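Local atomic coordinates of ABC transporter, substrate binding protein (Aeropyrum pernix, PDB entry 3EAF), a protein that probably captures a small solute outside the membrane and delivers it to an ABC transporter, and also carries a bound magnesium ion. Residues A[354-359]-A[364-369]; A[125-130]-A[252-257]. All blocks are in the same frame, centred on the assembly; numbering follows the deposited sequence.

Contact 1. Residues A[354-359]-A[364-369]; sequences IIKLGE and QLMGKF
Ile354 meets Met366, a selenomethionine, and Phe369 with separate branches. Its CG2 lies 3.9 Å from Met366 CG, whereas CG1 reaches CD2 of Phe369 at 3.5 Å, the two side chains crossing at about a right angle. The branching explains the division: with chi1 at -62°, CG1 sits beside the backbone N and CG2 anti to it, so each arm faces a different neighbour. Met366 is bent at both chi2 and chi3, which carries its terminal CE back along the strand to 3.8 Å from Lys356 CB.

These contacts belong to a beta hairpin whose second strand, 363-369, lies at one edge of a seven-stranded mixed sheet; on its inner side strand 352-357 is bonded to strand 251-255, and Phe252 there also touches Ile354 and Lys356. The pairing is antiparallel. Lys356 and Gln364 form a hydrogen-bonded pair, N of Lys356 donating to O of Gln364 at 2.7 Å and nearly straight at 176°, with the reverse bond from Gln364 N to Lys356 O. Ile355 and Leu365 follow as a non-hydrogen-bonded pair with side chains on the face away from Lys356 and Gln364.

Lys356 and Gln364 run side by side in the same direction, both extended beyond CG, and Gln364 OE1 comes 3.9 Å from Lys356 CD. One water gathers their ends: it donates to Gln364 OE1 at 2.8 Å and accepts from Lys356 NZ and from the backbone N of Glu359. This bridge ties the amide to the start of the turn. The Gln364 amide also rests against Gly358 CA, where a beta carbon would collide with NE2.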
ATOM      1  N   ILE A 354     -12.596  -1.234  -5.540  1.00 10.02           N
ATOM      2  CA  ILE A 354     -12.422  -2.592  -6.029  1.00  9.88           C
ATOM      3  C   ILE A 354     -12.371  -2.538  -7.544  1.00 10.10           C
ATOM      4  O   ILE A 354     -13.194  -1.869  -8.179  1.00 10.53           O
ATOM      5  CB  ILE A 354     -13.568  -3.539  -5.556  1.00 10.35           C
ATOM      6  CG1 ILE A 354     -13.601  -3.654  -4.017  1.00 10.12           C
ATOM      7  CG2 ILE A 354     -13.462  -4.913  -6.246  1.00  9.81           C
ATOM      8  CD1 ILE A 354     -12.417  -4.378  -3.380  1.00  9.90           C
ATOM      9  N   ILE A 355     -11.406  -3.249  -8.117  1.00 10.20           N
ATOM     10  CA  ILE A 355     -11.189  -3.252  -9.556  1.00 10.29           C
ATOM     11  C   ILE A 355     -11.331  -4.673 -10.067  1.00 10.68           C
ATOM     12  O   ILE A 355     -10.776  -5.610  -9.479  1.00 10.57           O
ATOM     13  CB  ILE A 355      -9.782  -2.668  -9.932  1.00 10.36           C
ATOM     14  CG1 ILE A 355      -9.639  -1.226  -9.429  1.00 10.36           C
ATOM     15  CG2 ILE A 355      -9.524  -2.731 -11.434  1.00  9.68           C
ATOM     16  CD1 ILE A 355      -9.119  -1.137  -7.999  1.00 11.05           C
ATOM     17  N   LYS A 356     -12.083  -4.829 -11.151  1.00 10.69           N
ATOM     18  CA  LYS A 356     -12.296  -6.135 -11.753  1.00 11.65           C
ATOM     19  C   LYS A 356     -11.470  -6.328 -13.018  1.00 12.15           C
ATOM     20  O   LYS A 356     -11.389  -5.435 -13.861  1.00 12.29           O
ATOM     21  CB  LYS A 356     -13.775  -6.329 -12.095  1.00 11.54           C
ATOM     22  CG  LYS A 356     -14.119  -7.701 -12.669  1.00 11.74           C
ATOM     23  CD  LYS A 356     -15.580  -7.753 -13.047  1.00 13.40           C
ATOM     24  CE  LYS A 356     -15.993  -9.109 -13.580  1.00 14.82           C
ATOM     25  NZ  LYS A 356     -17.414  -9.043 -14.060  1.00 15.77           N
ATOM     26  N   LEU A 357     -10.878  -7.507 -13.146  1.00 13.02           N
ATOM     27  CA  LEU A 357     -10.366  -7.958 -14.423  1.00 13.98           C
ATOM     28  C   LEU A 357     -11.580  -8.423 -15.229  1.00 14.63           C
ATOM     29  O   LEU A 357     -12.111  -9.517 -15.005  1.00 14.46           O
ATOM     30  CB  LEU A 357      -9.347  -9.087 -14.231  1.00 14.22           C
ATOM     31  CG  LEU A 357      -8.745  -9.782 -15.457  1.00 14.43           C
ATOM     32  CD1 LEU A 357      -8.249  -8.769 -16.475  1.00 14.48           C
ATOM     33  CD2 LEU A 357      -7.618 -10.717 -15.028  1.00 14.07           C
ATOM     34  N   GLY A 358     -12.025  -7.567 -16.146  1.00 15.18           N
ATOM     35  CA  GLY A 358     -13.274  -7.792 -16.878  1.00 16.40           C
ATOM     36  C   GLY A 358     -13.257  -8.976 -17.827  1.00 17.21           C
ATOM     37  O   GLY A 358     -12.188  -9.477 -18.198  1.00 16.79           O
ATOM     38  N   GLU A 359     -14.454  -9.405 -18.228  1.00 18.06           N
ATOM     39  CA  GLU A 359     -14.633 -10.515 -19.175  1.00 19.40           C
ATOM     40  C   GLU A 359     -13.929 -10.270 -20.506  1.00 19.23           C
ATOM     41  O   GLU A 359     -13.455 -11.208 -21.140  1.00 19.52           O
ATOM     42  CB  GLU A 359     -16.125 -10.784 -19.417  1.00 19.78           C
ATOM     43  CG  GLU A 359     -16.905 -11.190 -18.171  1.00 22.84           C
ATOM     44  CD  GLU A 359     -16.747 -12.663 -17.807  1.00 27.67           C
ATOM     45  OE1 GLU A 359     -16.396 -13.488 -18.690  1.00 29.03           O
ATOM     46  OE2 GLU A 359     -16.992 -13.001 -16.626  1.00 30.12           O
ATOM     47  N   GLN A 364     -12.052  -2.914 -14.933  1.00 16.21           N
ATOM     48  CA  GLN A 364     -13.313  -2.228 -14.710  1.00 16.58           C
ATOM     49  C   GLN A 364     -13.431  -1.830 -13.257  1.00 16.11           C
ATOM     50  O   GLN A 364     -13.170  -2.632 -12.368  1.00 16.26           O
ATOM     51  CB  GLN A 364     -14.481  -3.129 -15.125  1.00 16.28           C
ATOM     52  CG  GLN A 364     -14.390  -3.588 -16.583  1.00 17.70           C
ATOM     53  CD  GLN A 364     -15.337  -4.724 -16.941  1.00 17.96           C
ATOM     54  OE1 GLN A 364     -16.037  -5.278 -16.085  1.00 20.42           O
ATOM     55  NE2 GLN A 364     -15.354  -5.083 -18.221  1.00 19.81           N
ATOM     56  N   LEU A 365     -13.812  -0.582 -13.014  1.00 15.97           N
ATOM     57  CA  LEU A 365     -13.984  -0.106 -11.649  1.00 16.35           C
ATOM     58  C   LEU A 365     -15.344  -0.545 -11.097  1.00 16.53           C
ATOM     59  O   LEU A 365     -16.381  -0.233 -11.684  1.00 16.49           O
ATOM     60  CB  LEU A 365     -13.820   1.420 -11.581  1.00 15.96           C
ATOM     61  CG  LEU A 365     -13.901   2.107 -10.211  1.00 16.72           C
ATOM     62  CD1 LEU A 365     -12.763   1.667  -9.287  1.00 15.92           C
ATOM     63  CD2 LEU A 365     -13.905   3.624 -10.370  1.00 16.56           C
HETATM   64  N   MSE A 366     -15.326  -1.268  -9.974  1.00 16.73           N
HETATM   65  CA  MSE A 366     -16.557  -1.688  -9.294  1.00 17.32           C
HETATM   66  C   MSE A 366     -17.170  -0.597  -8.423  1.00 17.03           C
HETATM   67  O   MSE A 366     -18.393  -0.548  -8.270  1.00 16.94           O
HETATM   68  CB  MSE A 366     -16.332  -2.947  -8.439  1.00 17.74           C
HETATM   69  CG  MSE A 366     -15.895  -4.186  -9.209  1.00 20.70           C
HETATM   70 SE   MSE A 366     -17.191  -4.796 -10.539  1.00 29.22          SE
HETATM   71  CE  MSE A 366     -16.630  -3.768 -12.100  1.00 25.94           C
ATOM     72  N   GLY A 367     -16.327   0.261  -7.842  1.00 16.63           N
ATOM     73  CA  GLY A 367     -16.784   1.295  -6.908  1.00 16.27           C
ATOM     74  C   GLY A 367     -16.065   1.256  -5.567  1.00 16.33           C
ATOM     75  O   GLY A 367     -15.016   0.614  -5.434  1.00 16.08           O
ATOM     76  N   LYS A 368     -16.629   1.950  -4.577  1.00 16.26           N
ATOM     77  CA  LYS A 368     -16.063   2.009  -3.223  1.00 16.52           C
ATOM     78  C   LYS A 368     -16.784   1.042  -2.294  1.00 16.63           C
ATOM     79  O   LYS A 368     -18.023   0.992  -2.268  1.00 16.80           O
ATOM     80  CB  LYS A 368     -16.165   3.415  -2.629  1.00 16.26           C
ATOM     81  CG  LYS A 368     -15.397   4.483  -3.352  1.00 17.02           C
ATOM     82  CD  LYS A 368     -15.700   5.842  -2.757  1.00 18.06           C
ATOM     83  CE  LYS A 368     -14.870   6.912  -3.426  1.00 18.96           C
ATOM     84  NZ  LYS A 368     -15.160   8.258  -2.860  1.00 20.31           N
ATOM     85  N   PHE A 369     -16.004   0.286  -1.529  1.00 16.66           N
ATOM     86  CA  PHE A 369     -16.542  -0.715  -0.609  1.00 16.68           C
ATOM     87  C   PHE A 369     -15.857  -0.667   0.745  1.00 16.70           C
ATOM     88  O   PHE A 369     -14.691  -0.288   0.851  1.00 16.37           O
ATOM     89  CB  PHE A 369     -16.452  -2.110  -1.235  1.00 16.88           C
ATOM     90  CG  PHE A 369     -17.286  -2.258  -2.478  1.00 17.23           C
ATOM     91  CD1 PHE A 369     -18.635  -2.593  -2.389  1.00 17.75           C
ATOM     92  CD2 PHE A 369     -16.731  -2.039  -3.735  1.00 17.89           C
ATOM     93  CE1 PHE A 369     -19.415  -2.714  -3.537  1.00 18.18           C
ATOM     94  CE2 PHE A 369     -17.502  -2.155  -4.893  1.00 18.12           C
ATOM     95  CZ  PHE A 369     -18.847  -2.495  -4.792  1.00 18.21           C
TER
HETATM   96  O   HOH W   1     -16.731  -7.783 -16.988  1.00 28.83           O

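Contact 2. Residues A[125-130]-A[252-257]; sequences STQACS and FGISPF
The helical segment 125-130 and segment 252-257 come nearest at Gln127 and Ile254, whose CA atoms are 7.2 Å apart, a spacing bridged by side chains, one of which also touches the helix backbone. That one is Ile254: its CD1 lies 3.4 Å from the carbonyl O of Gln127 and 4.0 Å from CA of Ala128. CG1 is turned beside the backbone N and chi2 is extended at 167°, which sends CD1 outward to the helix surface, while CG2 remains near the end of the Gln127 side chain.

Gln127 stretches from the helix toward the strand end and crosses Pro256 at about a right angle. Its CD is 3.5 Å from Pro256 CG, so the flat end of the side chain packs against the proline ring whichever way round the amide is placed. An alanine at Gln127 is likely to leave Pro256 CG and Ile254 CG2 without this partner and to open a gap between helix and strand end.

Within the helix, Ser130 OG donates to Thr126 O at 2.7 Å, arriving from the opposite face of the carbonyl plane to Ser130 N, so two donors grip one oxygen. At the strand's end, Ser255 OG donates to Phe257 O at 2.6 Å on an in-plane lone pair, and Pro256 CB lies 3.9 Å above the centre of the Phe257 ring.

All four touching residues are buried, with Val352 of the adjoining strand also against Gln127 and Ile254: a helix packed on a sheet, as in the alpha/beta domains of periplasmic binding proteins.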
ATOM      1  N   SER A 125      -5.569  -5.106   6.945  1.00  8.82           N
ATOM      2  CA  SER A 125      -6.651  -5.960   7.437  1.00  9.12           C
ATOM      3  C   SER A 125      -8.027  -5.384   7.076  1.00  9.34           C
ATOM      4  O   SER A 125      -8.873  -6.094   6.525  1.00  9.91           O
ATOM      5  CB  SER A 125      -6.506  -6.184   8.947  1.00  9.01           C
ATOM      6  OG  SER A 125      -5.199  -6.638   9.270  1.00  8.90           O
ATOM      7  N   THR A 126      -8.227  -4.097   7.370  1.00  9.40           N
ATOM      8  CA  THR A 126      -9.425  -3.353   6.964  1.00  8.93           C
ATOM      9  C   THR A 126      -9.623  -3.379   5.454  1.00  9.17           C
ATOM     10  O   THR A 126     -10.750  -3.541   4.980  1.00  9.05           O
ATOM     11  CB  THR A 126      -9.348  -1.885   7.424  1.00  9.29           C
ATOM     12  OG1 THR A 126      -9.120  -1.843   8.839  1.00  8.44           O
ATOM     13  CG2 THR A 126     -10.634  -1.134   7.084  1.00  7.74           C
ATOM     14  N   GLN A 127      -8.529  -3.217   4.704  1.00  9.19           N
ATOM     15  CA  GLN A 127      -8.553  -3.365   3.246  1.00  8.80           C
ATOM     16  C   GLN A 127      -9.041  -4.761   2.841  1.00  8.93           C
ATOM     17  O   GLN A 127      -9.956  -4.891   2.019  1.00  8.79           O
ATOM     18  CB  GLN A 127      -7.163  -3.091   2.642  1.00  8.89           C
ATOM     19  CG  GLN A 127      -6.762  -1.610   2.628  1.00  8.62           C
ATOM     20  CD  GLN A 127      -5.498  -1.331   1.825  1.00  8.31           C
ATOM     21  OE1 GLN A 127      -4.575  -0.650   2.298  1.00  9.37           O
ATOM     22  NE2 GLN A 127      -5.457  -1.836   0.603  1.00  5.26           N
ATOM     23  N   ALA A 128      -8.423  -5.792   3.419  1.00  9.07           N
ATOM     24  CA  ALA A 128      -8.759  -7.187   3.116  1.00  9.49           C
ATOM     25  C   ALA A 128     -10.223  -7.492   3.421  1.00  9.86           C
ATOM     26  O   ALA A 128     -10.924  -8.083   2.603  1.00  9.84           O
ATOM     27  CB  ALA A 128      -7.853  -8.142   3.884  1.00  9.51           C
ATOM     28  N   CYS A 129     -10.679  -7.074   4.595  1.00 10.44           N
ATOM     29  CA  CYS A 129     -12.047  -7.361   5.019  1.00 11.22           C
ATOM     30  C   CYS A 129     -13.066  -6.585   4.185  1.00 11.39           C
ATOM     31  O   CYS A 129     -14.163  -7.081   3.934  1.00 11.65           O
ATOM     32  CB  CYS A 129     -12.214  -7.108   6.515  1.00 10.93           C
ATOM     33  SG  CYS A 129     -11.243  -8.255   7.540  1.00 12.12           S
ATOM     34  N   SER A 130     -12.689  -5.385   3.742  1.00 11.69           N
ATOM     35  CA  SER A 130     -13.503  -4.598   2.813  1.00 11.94           C
ATOM     36  C   SER A 130     -13.677  -5.301   1.473  1.00 11.79           C
ATOM     37  O   SER A 130     -14.787  -5.350   0.927  1.00 11.86           O
ATOM     38  CB  SER A 130     -12.898  -3.212   2.599  1.00 11.93           C
ATOM     39  OG  SER A 130     -12.960  -2.444   3.790  1.00 13.89           O
ATOM     40  N   PHE A 252     -10.152  -9.926  -8.901  1.00 10.79           N
ATOM     41  CA  PHE A 252     -10.432  -8.604  -8.365  1.00 10.80           C
ATOM     42  C   PHE A 252      -9.235  -8.095  -7.571  1.00 10.54           C
ATOM     43  O   PHE A 252      -8.572  -8.868  -6.872  1.00 10.71           O
ATOM     44  CB  PHE A 252     -11.675  -8.644  -7.469  1.00 11.38           C
ATOM     45  CG  PHE A 252     -12.956  -8.983  -8.206  1.00 12.14           C
ATOM     46  CD1 PHE A 252     -13.768  -7.970  -8.717  1.00 11.94           C
ATOM     47  CD2 PHE A 252     -13.342 -10.311  -8.385  1.00 12.24           C
ATOM     48  CE1 PHE A 252     -14.944  -8.272  -9.397  1.00 12.79           C
ATOM     49  CE2 PHE A 252     -14.516 -10.629  -9.067  1.00 13.44           C
ATOM     50  CZ  PHE A 252     -15.315  -9.605  -9.580  1.00 13.60           C
ATOM     51  N   GLY A 253      -8.968  -6.795  -7.678  1.00  9.60           N
ATOM     52  CA  GLY A 253      -7.897  -6.165  -6.927  1.00  8.97           C
ATOM     53  C   GLY A 253      -8.438  -5.091  -6.016  1.00  8.63           C
ATOM     54  O   GLY A 253      -9.391  -4.387  -6.364  1.00  8.79           O
ATOM     55  N   ILE A 254      -7.838  -4.971  -4.839  1.00  8.22           N
ATOM     56  CA  ILE A 254      -8.169  -3.894  -3.921  1.00  8.08           C
ATOM     57  C   ILE A 254      -7.225  -2.729  -4.202  1.00  8.26           C
ATOM     58  O   ILE A 254      -6.057  -2.940  -4.533  1.00  8.21           O
ATOM     59  CB  ILE A 254      -8.015  -4.349  -2.444  1.00  8.12           C
ATOM     60  CG1 ILE A 254      -8.934  -5.539  -2.141  1.00  7.76           C
ATOM     61  CG2 ILE A 254      -8.270  -3.194  -1.468  1.00  7.45           C
ATOM     62  CD1 ILE A 254      -8.626  -6.235  -0.812  1.00  7.78           C
ATOM     63  N   SER A 255      -7.734  -1.503  -4.081  1.00  8.38           N
ATOM     64  CA  SER A 255      -6.876  -0.325  -4.080  1.00  8.12           C
ATOM     65  C   SER A 255      -7.550   0.813  -3.335  1.00  8.12           C
ATOM     66  O   SER A 255      -8.687   1.168  -3.655  1.00  8.05           O
ATOM     67  CB  SER A 255      -6.531   0.116  -5.505  1.00  8.37           C
ATOM     68  OG  SER A 255      -5.739   1.289  -5.479  1.00  7.95           O
ATOM     69  N   PRO A 256      -6.863   1.384  -2.331  1.00  8.02           N
ATOM     70  CA  PRO A 256      -7.338   2.612  -1.676  1.00  8.40           C
ATOM     71  C   PRO A 256      -7.243   3.862  -2.570  1.00  8.60           C
ATOM     72  O   PRO A 256      -7.817   4.912  -2.235  1.00  8.71           O
ATOM     73  CB  PRO A 256      -6.399   2.756  -0.468  1.00  8.74           C
ATOM     74  CG  PRO A 256      -5.722   1.411  -0.321  1.00  8.78           C
ATOM     75  CD  PRO A 256      -5.617   0.890  -1.719  1.00  8.13           C
ATOM     76  N   PHE A 257      -6.548   3.732  -3.702  1.00  8.41           N
ATOM     77  CA  PHE A 257      -6.219   4.859  -4.577  1.00  8.45           C
ATOM     78  C   PHE A 257      -6.789   4.610  -5.961  1.00  8.95           C
ATOM     79  O   PHE A 257      -6.705   3.488  -6.480  1.00  9.28           O
ATOM     80  CB  PHE A 257      -4.693   5.027  -4.694  1.00  8.20           C
ATOM     81  CG  PHE A 257      -3.953   4.786  -3.402  1.00  7.27           C
ATOM     82  CD1 PHE A 257      -3.821   5.802  -2.462  1.00  7.04           C
ATOM     83  CD2 PHE A 257      -3.403   3.538  -3.123  1.00  7.09           C
ATOM     84  CE1 PHE A 257      -3.157   5.588  -1.270  1.00  7.16           C
ATOM     85  CE2 PHE A 257      -2.728   3.313  -1.931  1.00  7.71           C
ATOM     86  CZ  PHE A 257      -2.612   4.339  -0.998  1.00  8.11           C
TER

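Contacts 1 and 2 meet in one sheet, where strands 352-357 and 251-255 are neighbours, and their centres are 11 Å apart. Gly253 N lies 2.8 Å from Ile355 O, a probable hydrogen bond joining the two strands. Side chains add to the seam: Lys356 CG is 3.4 Å from Phe252 CE1, and Ile355 CD1 is 3.8 Å from Ser255 CB. Contact 1 thus places the hairpin at the sheet's border, while contact 2 seats helix 124-139 against the strand next inward. Contact 1 lies away from the magnesium site; in contact 2, the Pro256 side chain is about 10 Å from that of the magnesium-binding Tyr341.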